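Local structure of IPT/TIG domain-containing protein BACOVA_02650 (Bacteroides ovatus, 5E7G) at residues 133-138 with 177-182. The protein binds xyloglucan at the bacterial cell surface, probably capturing the polysaccharide before it is transported into the periplasm for degradation. Sequence-based numbering, arbitrary orientation.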
loop_
_atom_site.group_PDB
_atom_site.type_symbol
_atom_site.label_atom_id
_atom_site.label_comp_id
_atom_site.label_asym_id
_atom_site.label_seq_id
_atom_site.Cartn_x
_atom_site.Cartn_y
_atom_site.Cartn_z
ATOM N N VAL A 133 -26.267 15.032 -0.080
ATOM C CA VAL A 133 -24.896 14.609 0.183
ATOM C C VAL A 133 -24.331 15.434 1.333
ATOM O O VAL A 133 -24.418 16.661 1.316
ATOM C CB VAL A 133 -23.990 14.767 -1.049
ATOM C CG1 VAL A 133 -22.629 14.142 -0.780
ATOM C CG2 VAL A 133 -24.631 14.131 -2.272
ATOM N N TYR A 134 -23.759 14.761 2.330
ATOM C CA TYR A 134 -23.250 15.453 3.508
ATOM C C TYR A 134 -22.013 14.797 4.118
ATOM O O TYR A 134 -21.763 13.601 3.938
ATOM C CB TYR A 134 -24.354 15.558 4.571
ATOM C CG TYR A 134 -24.808 14.248 5.187
ATOM C CD1 TYR A 134 -24.119 13.680 6.249
ATOM C CD2 TYR A 134 -25.951 13.601 4.735
ATOM C CE1 TYR A 134 -24.539 12.497 6.825
ATOM C CE2 TYR A 134 -26.379 12.417 5.308
ATOM C CZ TYR A 134 -25.670 11.870 6.352
ATOM O OH TYR A 134 -26.092 10.691 6.925
ATOM N N LEU A 135 -21.239 15.617 4.826
ATOM C CA LEU A 135 -20.112 15.158 5.623
ATOM C C LEU A 135 -20.542 15.098 7.079
ATOM O O LEU A 135 -21.350 15.915 7.517
ATOM C CB LEU A 135 -18.915 16.094 5.467
ATOM C CG LEU A 135 -18.433 16.343 4.042
ATOM C CD1 LEU A 135 -17.395 17.449 4.028
ATOM C CD2 LEU A 135 -17.870 15.058 3.454
ATOM N N SER A 136 -20.011 14.138 7.827
ATOM C CA SER A 136 -20.356 14.002 9.238
ATOM C C SER A 136 -19.220 13.376 10.036
ATOM O O SER A 136 -18.463 12.551 9.527
ATOM C CB SER A 136 -21.625 13.165 9.398
ATOM O OG SER A 136 -22.017 13.085 10.759
ATOM N N THR A 137 -19.120 13.774 11.300
ATOM C CA THR A 137 -18.074 13.279 12.189
ATOM C C THR A 137 -18.336 11.835 12.596
ATOM O O THR A 137 -17.419 11.116 12.999
ATOM C CB THR A 137 -17.968 14.141 13.456
ATOM O OG1 THR A 137 -19.190 14.048 14.201
ATOM C CG2 THR A 137 -17.703 15.595 13.094
ATOM N N GLU A 138 -19.595 11.423 12.493
ATOM C CA GLU A 138 -20.006 10.071 12.849
ATOM C C GLU A 138 -20.971 9.518 11.799
ATOM O O GLU A 138 -21.491 10.263 10.965
ATOM C CB GLU A 138 -20.641 10.063 14.239
ATOM C CG GLU A 138 -21.707 11.132 14.446
ATOM C CD GLU A 138 -22.035 11.362 15.913
ATOM O OE1 GLU A 138 -21.087 11.509 16.718
ATOM O OE2 GLU A 138 -23.238 11.395 16.260
ATOM N N GLY A 177 -13.867 12.207 9.337
ATOM C CA GLY A 177 -15.204 11.693 9.538
ATOM C C GLY A 177 -15.655 10.872 8.353
ATOM O O GLY A 177 -14.940 9.979 7.892
ATOM N N TYR A 178 -16.841 11.196 7.849
ATOM C CA TYR A 178 -17.471 10.413 6.799
ATOM C C TYR A 178 -18.116 11.290 5.741
ATOM O O TYR A 178 -18.500 12.428 6.006
ATOM C CB TYR A 178 -18.512 9.479 7.412
ATOM C CG TYR A 178 -17.917 8.550 8.439
ATOM C CD1 TYR A 178 -17.397 7.317 8.069
ATOM C CD2 TYR A 178 -17.856 8.913 9.775
ATOM C CE1 TYR A 178 -16.842 6.463 9.006
ATOM C CE2 TYR A 178 -17.301 8.067 10.718
ATOM C CZ TYR A 178 -16.796 6.843 10.328
ATOM O OH TYR A 178 -16.244 5.995 11.260
ATOM N N LEU A 179 -18.197 10.750 4.531
ATOM C CA LEU A 179 -18.997 11.337 3.468
ATOM C C LEU A 179 -20.172 10.397 3.226
ATOM O O LEU A 179 -19.996 9.179 3.175
ATOM C CB LEU A 179 -18.171 11.538 2.201
ATOM C CG LEU A 179 -18.907 12.135 0.999
ATOM C CD1 LEU A 179 -17.946 12.957 0.155
ATOM C CD2 LEU A 179 -19.555 11.048 0.147
ATOM N N VAL A 180 -21.365 10.967 3.100
ATOM C CA VAL A 180 -22.583 10.188 2.928
ATOM C C VAL A 180 -23.321 10.608 1.662
ATOM O O VAL A 180 -23.524 11.797 1.420
ATOM C CB VAL A 180 -23.529 10.339 4.131
ATOM C CG1 VAL A 180 -24.821 9.556 3.904
ATOM C CG2 VAL A 180 -22.845 9.867 5.399
ATOM N N VAL A 181 -23.711 9.616 0.865
ATOM C CA VAL A 181 -24.579 9.831 -0.282
ATOM C C VAL A 181 -25.943 9.276 0.077
ATOM O O VAL A 181 -26.103 8.074 0.286
ATOM C CB VAL A 181 -24.037 9.160 -1.559
ATOM C CG1 VAL A 181 -25.046 9.263 -2.707
ATOM C CG2 VAL A 181 -22.716 9.798 -1.961
ATOM N N GLU A 182 -26.920 10.172 0.164
ATOM C CA GLU A 182 -28.267 9.827 0.593
ATOM C C GLU A 182 -29.180 9.628 -0.616
ATOM O O GLU A 182 -29.465 10.578 -1.348
ATOM C CB GLU A 182 -28.810 10.924 1.507
ATOM C CG GLU A 182 -29.887 10.484 2.466
ATOM C CD GLU A 182 -30.080 11.480 3.593
ATOM O OE1 GLU A 182 -29.936 11.085 4.770
ATOM O OE2 GLU A 182 -30.364 12.661 3.300
#
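With CG between its backbone N and carbonyl carbon (chi1 67°), Tyr134 lays its ring over Val180, whose own chi1 of 178° sets both methyls against that ring. The two are cross-strand neighbours in an antiparallel pair at the middle of a four-stranded sheet in the second IPT/TIG domain, an immunoglobulin-like beta-sandwich. Val180 CB makes a CH-pi contact 3.6 Å from the ring centroid, while CG2 reaches Tyr134 CE1 at 3.4 Å and CG1 borders CZ and OH. Glu182 OE1 approaches the ring edge beside CE2; its other carboxylate oxygen forms a salt bridge with Arg146. Replacing Tyr134 by alanine is likely to strip the isopropyl group of Val180 of its aromatic cover and leave Glu182 OE1 without its neighbour at the ring edge. On the opposite face, Leu135 CD2 packs on Leu179 CB at 3.7 Å, and Leu179 continues onto Ile105 and Ile108 of the facing sheet. The backbones join in two hydrogen-bonded pairs, Tyr134 with Val180 and Ser136 with Tyr178. At Gly177 the chain bends sharply, and a CB there would collide with Ser136 O. The same oxygen accepts the backbone N-H of Tyr178, with Tyr178 N 2.7 Å from Ser136 O.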